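Polysaccharide Lyase Family 6 (Bacteroides cellulosilyticus, PDB 6QPS) probably cleaves alginate by beta-elimination with specificity for mannuronic acid, as a calcium-binding lyase of polysaccharide lyase family 6 from a human gut bacterium. Local coordinates at residues 74-79 and 102-107; 98-103 and 129-134. All coordinates share one frame; numbering follows the deposited sequence.

Contact 1 (74-79 and 102-107); sequences IVWRAE and EDLLFY
Residues 74-79 and 102-107 meet as parallel neighbours only where Arg77 pairs with Glu102, their CA atoms 4.8 Å apart, and one backbone hydrogen bond joins them, from Glu102 N to Trp76 O at 3.0 Å. The Glu102 carbonyl oxygen turns back toward Arg77, lying 3.2 Å from its CA as a CA-H...O contact. Past this point the left-handed backbone conformation of Asp103 turns the second chain, and Ala78 CB rests 3.4 Å from Asp103 O. On the face that carries Val75, Arg77 and Glu102, the Glu102 side chain runs extended and brings its carboxyl carbon CD to 3.6 Å from Val75 CG1. Arg77 lies alongside it, but the charged ends do not meet: Glu102 OE2 accepts from Gln100, and OE1 forms a salt bridge with Arg134 whose hydrogen bond is weak, while Arg77 makes a weak, long ion pair with Glu23. The end of Leu104 reaches the face where Trp76 lies. Its CG stands beside the backbone N (chi1 -64°), which carries CD1 over the Trp76 six-membered ring, 4.1 Å from the centroid and 13° off the normal, a CH-pi contact; CD2 sits against the backbone at Ala78 N. A buried indole covered by a leucine from the next coil, with the partly exposed Arg77 and Glu102 on the other face, fits the right-handed parallel beta-helix of the chondroitinase B family.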
ATOM      1  N   ILE A  74      16.916   9.128 -19.073  1.00 12.75           N
ATOM      2  CA  ILE A  74      16.122   9.567 -20.227  1.00 13.39           C
ATOM      3  C   ILE A  74      14.734   9.935 -19.708  1.00 11.66           C
ATOM      4  O   ILE A  74      14.111   9.136 -18.998  1.00 11.94           O
ATOM      5  CB  ILE A  74      16.037   8.447 -21.285  1.00 12.62           C
ATOM      6  CG1 ILE A  74      17.440   8.080 -21.784  1.00 15.26           C
ATOM      7  CG2 ILE A  74      15.160   8.866 -22.448  1.00 12.24           C
ATOM      8  CD1 ILE A  74      17.495   6.800 -22.645  1.00 15.83           C
ATOM      9  N   VAL A  75      14.247  11.133 -20.044  1.00 12.43           N
ATOM     10  CA  VAL A  75      13.075  11.709 -19.386  1.00 11.23           C
ATOM     11  C   VAL A  75      11.950  11.947 -20.385  1.00 11.57           C
ATOM     12  O   VAL A  75      12.185  12.447 -21.488  1.00 14.05           O
ATOM     13  CB  VAL A  75      13.447  13.042 -18.697  1.00 13.69           C
ATOM     14  CG1 VAL A  75      12.214  13.696 -18.062  1.00 14.97           C
ATOM     15  CG2 VAL A  75      14.557  12.834 -17.660  1.00 15.04           C
ATOM     16  N   TRP A  76      10.730  11.591 -19.987  1.00 12.67           N
ATOM     17  CA  TRP A  76       9.507  11.899 -20.725  1.00 12.41           C
ATOM     18  C   TRP A  76       8.690  12.792 -19.805  1.00 11.32           C
ATOM     19  O   TRP A  76       8.345  12.373 -18.698  1.00 12.01           O
ATOM     20  CB  TRP A  76       8.762  10.601 -21.052  1.00 11.08           C
ATOM     21  CG  TRP A  76       7.457  10.779 -21.799  1.00 11.80           C
ATOM     22  CD1 TRP A  76       7.065  11.855 -22.537  1.00 14.71           C
ATOM     23  CD2 TRP A  76       6.380   9.836 -21.856  1.00 12.04           C
ATOM     24  NE1 TRP A  76       5.799  11.638 -23.054  1.00 15.90           N
ATOM     25  CE2 TRP A  76       5.371  10.397 -22.658  1.00 13.95           C
ATOM     26  CE3 TRP A  76       6.190   8.547 -21.338  1.00 14.58           C
ATOM     27  CZ2 TRP A  76       4.183   9.736 -22.929  1.00 15.07           C
ATOM     28  CZ3 TRP A  76       5.001   7.899 -21.610  1.00 17.87           C
ATOM     29  CH2 TRP A  76       4.018   8.497 -22.397  1.00 16.36           C
ATOM     30  N   ARG A  77       8.432  14.031 -20.221  1.00 12.66           N
ATOM     31  CA  ARG A  77       7.854  15.008 -19.309  1.00 13.02           C
ATOM     32  C   ARG A  77       6.997  16.035 -20.041  1.00 12.03           C
ATOM     33  O   ARG A  77       7.099  16.227 -21.255  1.00 12.92           O
ATOM     34  CB  ARG A  77       8.953  15.746 -18.526  1.00 12.85           C
ATOM     35  CG  ARG A  77       9.873  16.641 -19.367  1.00 15.69           C
ATOM     36  CD  ARG A  77      10.876  17.375 -18.463  1.00 19.41           C
ATOM     37  NE  ARG A  77      11.947  18.029 -19.196  1.00 26.53           N
ATOM     38  CZ  ARG A  77      11.853  19.241 -19.733  1.00 31.06           C
ATOM     39  NH1 ARG A  77      10.724  19.932 -19.634  1.00 29.79           N
ATOM     40  NH2 ARG A  77      12.886  19.765 -20.374  1.00 34.66           N
ATOM     41  N   ALA A  78       6.157  16.710 -19.263  1.00 14.36           N
ATOM     42  CA  ALA A  78       5.454  17.887 -19.751  1.00 14.95           C
ATOM     43  C   ALA A  78       6.391  19.089 -19.784  1.00 17.09           C
ATOM     44  O   ALA A  78       7.228  19.263 -18.891  1.00 18.77           O
ATOM     45  CB  ALA A  78       4.282  18.206 -18.821  1.00 18.39           C
ATOM     46  N   GLU A  79       6.221  19.947 -20.802  1.00 15.97           N
ATOM     47  CA  GLU A  79       6.951  21.210 -20.822  1.00 18.00           C
ATOM     48  C   GLU A  79       6.584  22.062 -19.612  1.00 20.82           C
ATOM     49  O   GLU A  79       7.453  22.663 -18.970  1.00 21.01           O
ATOM     50  CB  GLU A  79       6.657  21.954 -22.125  1.00 18.88           C
ATOM     51  CG  GLU A  79       7.424  23.263 -22.283  1.00 21.49           C
ATOM     52  CD  GLU A  79       7.167  23.930 -23.629  1.00 29.77           C
ATOM     53  OE1 GLU A  79       5.994  24.190 -23.954  1.00 34.17           O
ATOM     54  OE2 GLU A  79       8.138  24.193 -24.359  1.00 40.39           O
ATOM     55  N   GLU A 102       7.868  12.220 -15.758  1.00 10.59           N
ATOM     56  CA  GLU A 102       7.726  13.340 -14.833  1.00 12.05           C
ATOM     57  C   GLU A 102       6.593  14.277 -15.240  1.00 10.61           C
ATOM     58  O   GLU A 102       6.492  14.687 -16.401  1.00 11.94           O
ATOM     59  CB  GLU A 102       8.984  14.237 -14.785  1.00 17.80           C
ATOM     60  CG  GLU A 102      10.320  13.559 -14.528  1.00 22.47           C
ATOM     61  CD  GLU A 102      11.486  14.553 -14.598  1.00 20.68           C
ATOM     62  OE1 GLU A 102      11.261  15.751 -14.912  1.00 25.83           O
ATOM     63  OE2 GLU A 102      12.632  14.125 -14.372  1.00 30.82           O
ATOM     64  N   ASP A 103       5.815  14.725 -14.259  1.00 11.53           N
ATOM     65  CA  ASP A 103       4.909  15.860 -14.427  1.00 11.07           C
ATOM     66  C   ASP A 103       3.797  15.612 -15.451  1.00 12.21           C
ATOM     67  O   ASP A 103       3.270  16.566 -16.030  1.00 15.26           O
ATOM     68  CB  ASP A 103       5.679  17.137 -14.772  1.00 14.38           C
ATOM     69  CG  ASP A 103       6.515  17.655 -13.602  1.00 16.27           C
ATOM     70  OD1 ASP A 103       6.086  17.508 -12.437  1.00 13.36           O
ATOM     71  OD2 ASP A 103       7.597  18.234 -13.849  1.00 19.62           O
ATOM     72  N   LEU A 104       3.408  14.359 -15.665  1.00 10.99           N
ATOM     73  CA  LEU A 104       2.347  14.001 -16.601  1.00 12.17           C
ATOM     74  C   LEU A 104       1.022  13.835 -15.868  1.00 10.79           C
ATOM     75  O   LEU A 104       0.988  13.335 -14.741  1.00 11.60           O
ATOM     76  CB  LEU A 104       2.690  12.693 -17.318  1.00 13.32           C
ATOM     77  CG  LEU A 104       3.937  12.738 -18.213  1.00 14.73           C
ATOM     78  CD1 LEU A 104       4.242  11.348 -18.748  1.00 15.57           C
ATOM     79  CD2 LEU A 104       3.812  13.732 -19.361  1.00 19.54           C
ATOM     80  N   LEU A 105      -0.069  14.204 -16.533  1.00 12.78           N
ATOM     81  CA  LEU A 105      -1.411  14.053 -15.989  1.00 11.91           C
ATOM     82  C   LEU A 105      -2.181  13.034 -16.812  1.00 11.86           C
ATOM     83  O   LEU A 105      -2.607  13.342 -17.932  1.00 13.51           O
ATOM     84  CB  LEU A 105      -2.131  15.393 -16.000  1.00 13.32           C
ATOM     85  CG  LEU A 105      -3.625  15.412 -15.685  1.00 16.54           C
ATOM     86  CD1 LEU A 105      -3.994  14.770 -14.398  1.00 15.32           C
ATOM     87  CD2 LEU A 105      -4.132  16.866 -15.646  1.00 18.98           C
ATOM     88  N   PHE A 106      -2.388  11.848 -16.240  1.00 10.70           N
ATOM     89  CA  PHE A 106      -3.226  10.814 -16.835  1.00 10.74           C
ATOM     90  C   PHE A 106      -4.638  11.048 -16.302  1.00 11.00           C
ATOM     91  O   PHE A 106      -4.891  10.876 -15.107  1.00 11.09           O
ATOM     92  CB  PHE A 106      -2.725   9.409 -16.510  1.00 11.60           C
ATOM     93  CG  PHE A 106      -1.320   9.111 -17.013  1.00  9.98           C
ATOM     94  CD1 PHE A 106      -0.211   9.407 -16.252  1.00 11.01           C
ATOM     95  CD2 PHE A 106      -1.122   8.529 -18.252  1.00 11.04           C
ATOM     96  CE1 PHE A 106       1.072   9.132 -16.718  1.00 11.22           C
ATOM     97  CE2 PHE A 106       0.166   8.259 -18.719  1.00 13.50           C
ATOM     98  CZ  PHE A 106       1.253   8.566 -17.955  1.00 11.47           C
ATOM     99  N   TYR A 107      -5.550  11.464 -17.179  1.00 12.63           N
ATOM    100  CA  TYR A 107      -6.906  11.856 -16.800  1.00 13.17           C
ATOM    101  C   TYR A 107      -7.867  11.235 -17.797  1.00 13.39           C
ATOM    102  O   TYR A 107      -7.789  11.520 -18.997  1.00 13.57           O
ATOM    103  CB  TYR A 107      -7.082  13.376 -16.756  1.00 13.11           C
ATOM    104  CG  TYR A 107      -8.495  13.760 -16.340  1.00 15.19           C
ATOM    105  CD1 TYR A 107      -8.939  13.543 -15.034  1.00 15.07           C
ATOM    106  CD2 TYR A 107      -9.396  14.292 -17.247  1.00 14.47           C
ATOM    107  CE1 TYR A 107     -10.219  13.856 -14.652  1.00 15.43           C
ATOM    108  CE2 TYR A 107     -10.682  14.598 -16.866  1.00 15.29           C
ATOM    109  CZ  TYR A 107     -11.087  14.384 -15.570  1.00 16.06           C
ATOM    110  OH  TYR A 107     -12.377  14.688 -15.204  1.00 17.71           O
TER

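Contact 2 (98-103 and 129-134); sequences YLQLED and FCRMTR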
ATOM      1  N   TYR A  98      17.163   3.353 -16.340  1.00 10.19           N
ATOM      2  CA  TYR A  98      17.246   4.789 -16.071  1.00 11.00           C
ATOM      3  C   TYR A  98      16.331   5.615 -16.982  1.00 11.69           C
ATOM      4  O   TYR A  98      16.743   6.611 -17.587  1.00 14.44           O
ATOM      5  CB  TYR A  98      18.701   5.275 -16.105  1.00 11.43           C
ATOM      6  CG  TYR A  98      19.542   4.680 -14.983  1.00 14.28           C
ATOM      7  CD1 TYR A  98      19.548   5.252 -13.713  1.00 14.23           C
ATOM      8  CD2 TYR A  98      20.325   3.551 -15.195  1.00 13.98           C
ATOM      9  CE1 TYR A  98      20.324   4.712 -12.691  1.00 16.91           C
ATOM     10  CE2 TYR A  98      21.093   2.999 -14.160  1.00 15.60           C
ATOM     11  CZ  TYR A  98      21.067   3.590 -12.921  1.00 15.77           C
ATOM     12  OH  TYR A  98      21.848   3.043 -11.910  1.00 20.58           O
ATOM     13  N   LEU A  99      15.060   5.218 -17.035  1.00  9.92           N
ATOM     14  CA  LEU A  99      14.006   5.953 -17.730  1.00 10.52           C
ATOM     15  C   LEU A  99      13.105   6.607 -16.695  1.00 10.88           C
ATOM     16  O   LEU A  99      12.853   6.016 -15.636  1.00 13.47           O
ATOM     17  CB  LEU A  99      13.179   4.992 -18.587  1.00 11.37           C
ATOM     18  CG  LEU A  99      13.969   4.074 -19.515  1.00 10.39           C
ATOM     19  CD1 LEU A  99      13.009   3.137 -20.249  1.00 13.99           C
ATOM     20  CD2 LEU A  99      14.800   4.877 -20.478  1.00 11.80           C
ATOM     21  N   GLN A 100      12.647   7.833 -16.980  1.00  9.82           N
ATOM     22  CA  GLN A 100      11.884   8.609 -16.003  1.00 12.23           C
ATOM     23  C   GLN A 100      10.701   9.294 -16.669  1.00 11.60           C
ATOM     24  O   GLN A 100      10.860   9.942 -17.711  1.00 12.98           O
ATOM     25  CB  GLN A 100      12.820   9.658 -15.397  1.00 14.55           C
ATOM     26  CG  GLN A 100      12.367  10.372 -14.167  1.00 18.52           C
ATOM     27  CD  GLN A 100      13.574  10.844 -13.339  1.00 19.99           C
ATOM     28  OE1 GLN A 100      14.441  10.045 -12.971  1.00 24.17           O
ATOM     29  NE2 GLN A 100      13.632  12.136 -13.070  1.00 26.79           N
ATOM     30  N   LEU A 101       9.528   9.147 -16.063  1.00  9.96           N
ATOM     31  CA  LEU A 101       8.346   9.926 -16.405  1.00 11.50           C
ATOM     32  C   LEU A 101       8.140  10.983 -15.334  1.00 11.26           C
ATOM     33  O   LEU A 101       8.167  10.661 -14.138  1.00 11.81           O
ATOM     34  CB  LEU A 101       7.111   9.028 -16.401  1.00 17.02           C
ATOM     35  CG  LEU A 101       6.892   8.095 -17.592  1.00 26.96           C
ATOM     36  CD1 LEU A 101       7.908   7.003 -17.623  1.00 30.57           C
ATOM     37  CD2 LEU A 101       5.475   7.524 -17.538  1.00 29.82           C
ATOM     38  N   GLU A 102       7.868  12.220 -15.758  1.00 10.59           N
ATOM     39  CA  GLU A 102       7.726  13.340 -14.833  1.00 12.05           C
ATOM     40  C   GLU A 102       6.593  14.277 -15.240  1.00 10.61           C
ATOM     41  O   GLU A 102       6.492  14.687 -16.401  1.00 11.94           O
ATOM     42  CB  GLU A 102       8.984  14.237 -14.785  1.00 17.80           C
ATOM     43  CG  GLU A 102      10.320  13.559 -14.528  1.00 22.47           C
ATOM     44  CD  GLU A 102      11.486  14.553 -14.598  1.00 20.68           C
ATOM     45  OE1 GLU A 102      11.261  15.751 -14.912  1.00 25.83           O
ATOM     46  OE2 GLU A 102      12.632  14.125 -14.372  1.00 30.82           O
ATOM     47  N   ASP A 103       5.815  14.725 -14.259  1.00 11.53           N
ATOM     48  CA  ASP A 103       4.909  15.860 -14.427  1.00 11.07           C
ATOM     49  C   ASP A 103       3.797  15.612 -15.451  1.00 12.21           C
ATOM     50  O   ASP A 103       3.270  16.566 -16.030  1.00 15.26           O
ATOM     51  CB  ASP A 103       5.679  17.137 -14.772  1.00 14.38           C
ATOM     52  CG  ASP A 103       6.515  17.655 -13.602  1.00 16.27           C
ATOM     53  OD1 ASP A 103       6.086  17.508 -12.437  1.00 13.36           O
ATOM     54  OD2 ASP A 103       7.597  18.234 -13.849  1.00 19.62           O
ATOM     55  N   PHE A 129      15.842   0.554 -12.472  1.00 10.29           N
ATOM     56  CA  PHE A 129      16.277   1.916 -12.165  1.00 10.21           C
ATOM     57  C   PHE A 129      15.430   2.962 -12.887  1.00 11.78           C
ATOM     58  O   PHE A 129      15.919   4.021 -13.277  1.00 12.07           O
ATOM     59  CB  PHE A 129      17.771   2.119 -12.435  1.00 13.35           C
ATOM     60  CG  PHE A 129      18.648   1.337 -11.514  1.00 16.43           C
ATOM     61  CD1 PHE A 129      19.163   0.130 -11.913  1.00 16.95           C
ATOM     62  CD2 PHE A 129      18.932   1.805 -10.235  1.00 20.96           C
ATOM     63  CE1 PHE A 129      19.972  -0.611 -11.053  1.00 24.24           C
ATOM     64  CE2 PHE A 129      19.737   1.065  -9.378  1.00 21.17           C
ATOM     65  CZ  PHE A 129      20.246  -0.133  -9.796  1.00 19.19           C
ATOM     66  N   CYS A 130      14.153   2.669 -13.093  1.00 10.58           N
ATOM     67  CA  CYS A 130      13.216   3.580 -13.734  1.00  9.86           C
ATOM     68  C   CYS A 130      12.333   4.217 -12.664  1.00 10.46           C
ATOM     69  O   CYS A 130      12.218   3.713 -11.548  1.00 11.28           O
ATOM     70  CB  CYS A 130      12.383   2.832 -14.772  1.00 10.68           C
ATOM     71  SG  CYS A 130      13.350   2.269 -16.217  1.00 10.62           S
ATOM     72  N   ARG A 131      11.728   5.355 -13.008  1.00  9.97           N
ATOM     73  CA  ARG A 131      11.066   6.181 -12.006  1.00  9.73           C
ATOM     74  C   ARG A 131       9.871   6.906 -12.603  1.00 10.25           C
ATOM     75  O   ARG A 131       9.945   7.418 -13.717  1.00 11.22           O
ATOM     76  CB  ARG A 131      12.051   7.209 -11.455  1.00 10.70           C
ATOM     77  CG  ARG A 131      11.486   8.150 -10.407  1.00 10.33           C
ATOM     78  CD  ARG A 131      12.594   9.055  -9.891  1.00 11.84           C
ATOM     79  NE  ARG A 131      12.108  10.006  -8.903  1.00 10.38           N
ATOM     80  CZ  ARG A 131      12.756  11.096  -8.510  1.00 13.61           C
ATOM     81  NH1 ARG A 131      13.949  11.386  -9.024  1.00 17.71           N
ATOM     82  NH2 ARG A 131      12.220  11.892  -7.604  1.00 12.96           N
ATOM     83  N   MET A 132       8.755   6.911 -11.870  1.00  9.89           N
ATOM     84  CA  MET A 132       7.610   7.764 -12.178  1.00  9.74           C
ATOM     85  C   MET A 132       7.462   8.741 -11.018  1.00  8.90           C
ATOM     86  O   MET A 132       7.248   8.316  -9.879  1.00  9.52           O
ATOM     87  CB  MET A 132       6.348   6.915 -12.369  1.00 12.83           C
ATOM     88  CG  MET A 132       5.092   7.711 -12.533  1.00 12.74           C
ATOM     89  SD  MET A 132       3.581   6.694 -12.373  1.00 23.41           S
ATOM     90  CE  MET A 132       3.760   5.605 -13.740  1.00 28.54           C
ATOM     91  N   THR A 133       7.587  10.043 -11.300  1.00  8.54           N
ATOM     92  CA  THR A 133       7.613  11.062 -10.259  1.00  9.34           C
ATOM     93  C   THR A 133       6.728  12.246 -10.641  1.00 10.26           C
ATOM     94  O   THR A 133       6.695  12.677 -11.801  1.00 10.12           O
ATOM     95  CB  THR A 133       9.056  11.483  -9.935  1.00  9.98           C
ATOM     96  OG1 THR A 133       9.042  12.347  -8.805  1.00 11.29           O
ATOM     97  CG2 THR A 133       9.732  12.209 -11.102  1.00 11.77           C
ATOM     98  N   ARG A 134       6.001  12.766  -9.651  1.00  9.99           N
ATOM     99  CA  ARG A 134       5.185  13.967  -9.836  1.00  9.33           C
ATOM    100  C   ARG A 134       4.172  13.796 -10.962  1.00 11.28           C
ATOM    101  O   ARG A 134       3.864  14.748 -11.683  1.00 11.06           O
ATOM    102  CB  ARG A 134       6.037  15.215 -10.082  1.00 11.90           C
ATOM    103  CG  ARG A 134       7.144  15.415  -9.072  1.00 13.24           C
ATOM    104  CD  ARG A 134       7.850  16.753  -9.255  1.00 15.44           C
ATOM    105  NE  ARG A 134       8.322  16.980 -10.622  1.00 15.11           N
ATOM    106  CZ  ARG A 134       9.537  16.692 -11.067  1.00 17.27           C
ATOM    107  NH1 ARG A 134      10.436  16.134 -10.271  1.00 18.16           N
ATOM    108  NH2 ARG A 134       9.856  16.958 -12.327  1.00 22.00           N
TER
HETATM  109  O   HOH W   1      15.967  10.195 -10.540  1.00 24.60           O
HETATM  110  O   HOH W   2      15.581   7.054 -13.446  1.00 40.43           O
HETATM  111  O   HOH W   3      13.038  15.883 -11.983  1.00 27.17           O
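Arg134 reaches back to Asp103 in a side-on, two-nitrogen salt bridge, NE to OD1 at 2.9 Å and NH2 to OD2 at 3.0 Å. Both oxygens lie near the guanidinium plane, which is turned 51° from the carboxylate; NH2 meets OD2 from above the carboxylate plane. A bend at chi3 (-53°) folds the arginine toward this partner. Asp103 OD1 also takes a weak hydrogen bond from Trp452 NE1. Arg134 NH2 adds a salt bridge with a weak hydrogen bond to Glu102 OE1, and NH1 donates to a water that donates weakly to Glu102 OE2. A lysine replacing Arg134 would probably lose the two-pronged grip, leaving at least one Asp103 oxygen without its arginine donor and the Glu102 link weakened. Glu102 OE2 is held by Gln100 NE2 at 2.6 Å, while Gln100 OE1 accepts from two waters, one bridging to Arg131 NH1 and the other to Phe129 O. Backbone bonds alternate: Arg131 N to Leu99 O and Leu101 N to Arg131 O, both 2.9 Å, Thr133 N to Leu101 O at 3.0 Å, and a weak Asp103 N to Thr133 O at 3.3 Å. Cys130 SG accepts from Leu99 N at 3.5 Å. Phe129 CB sits over the Tyr98 ring, the rings nearly parallel but slid apart. Strand 74-78 flanks strand 99-102; beyond strand 131-133, Asp167 of strand 165-167 binds Arg131 NE and Thr133 OG1; Leu99 and Leu101 pack on strands 54-67 and 90-95.

In the fold
Contacts 1 and 2 have centres about 9 Å apart and share Glu102 and Asp103, because both use strand 99-111. In chain order, strand 74-78 comes first, then 99-111, then 131-138, and the same order holds across the sheet, with 99-111 in the middle. Residues 74-79 of contact 1 probably also bond to residues 98-103 of contact 2: Ile74 O lies 2.8 Å from Gln100 N, and Trp76 N lies 2.8 Å from Gln100 O. The paired residues are 25 and 31 apart in sequence, as expected for successive coils of the beta-helix. Both contacts lie toward the N-terminal end of the helix, away from the calcium site formed by Asn210, Glu213, Glu242 and Glu244.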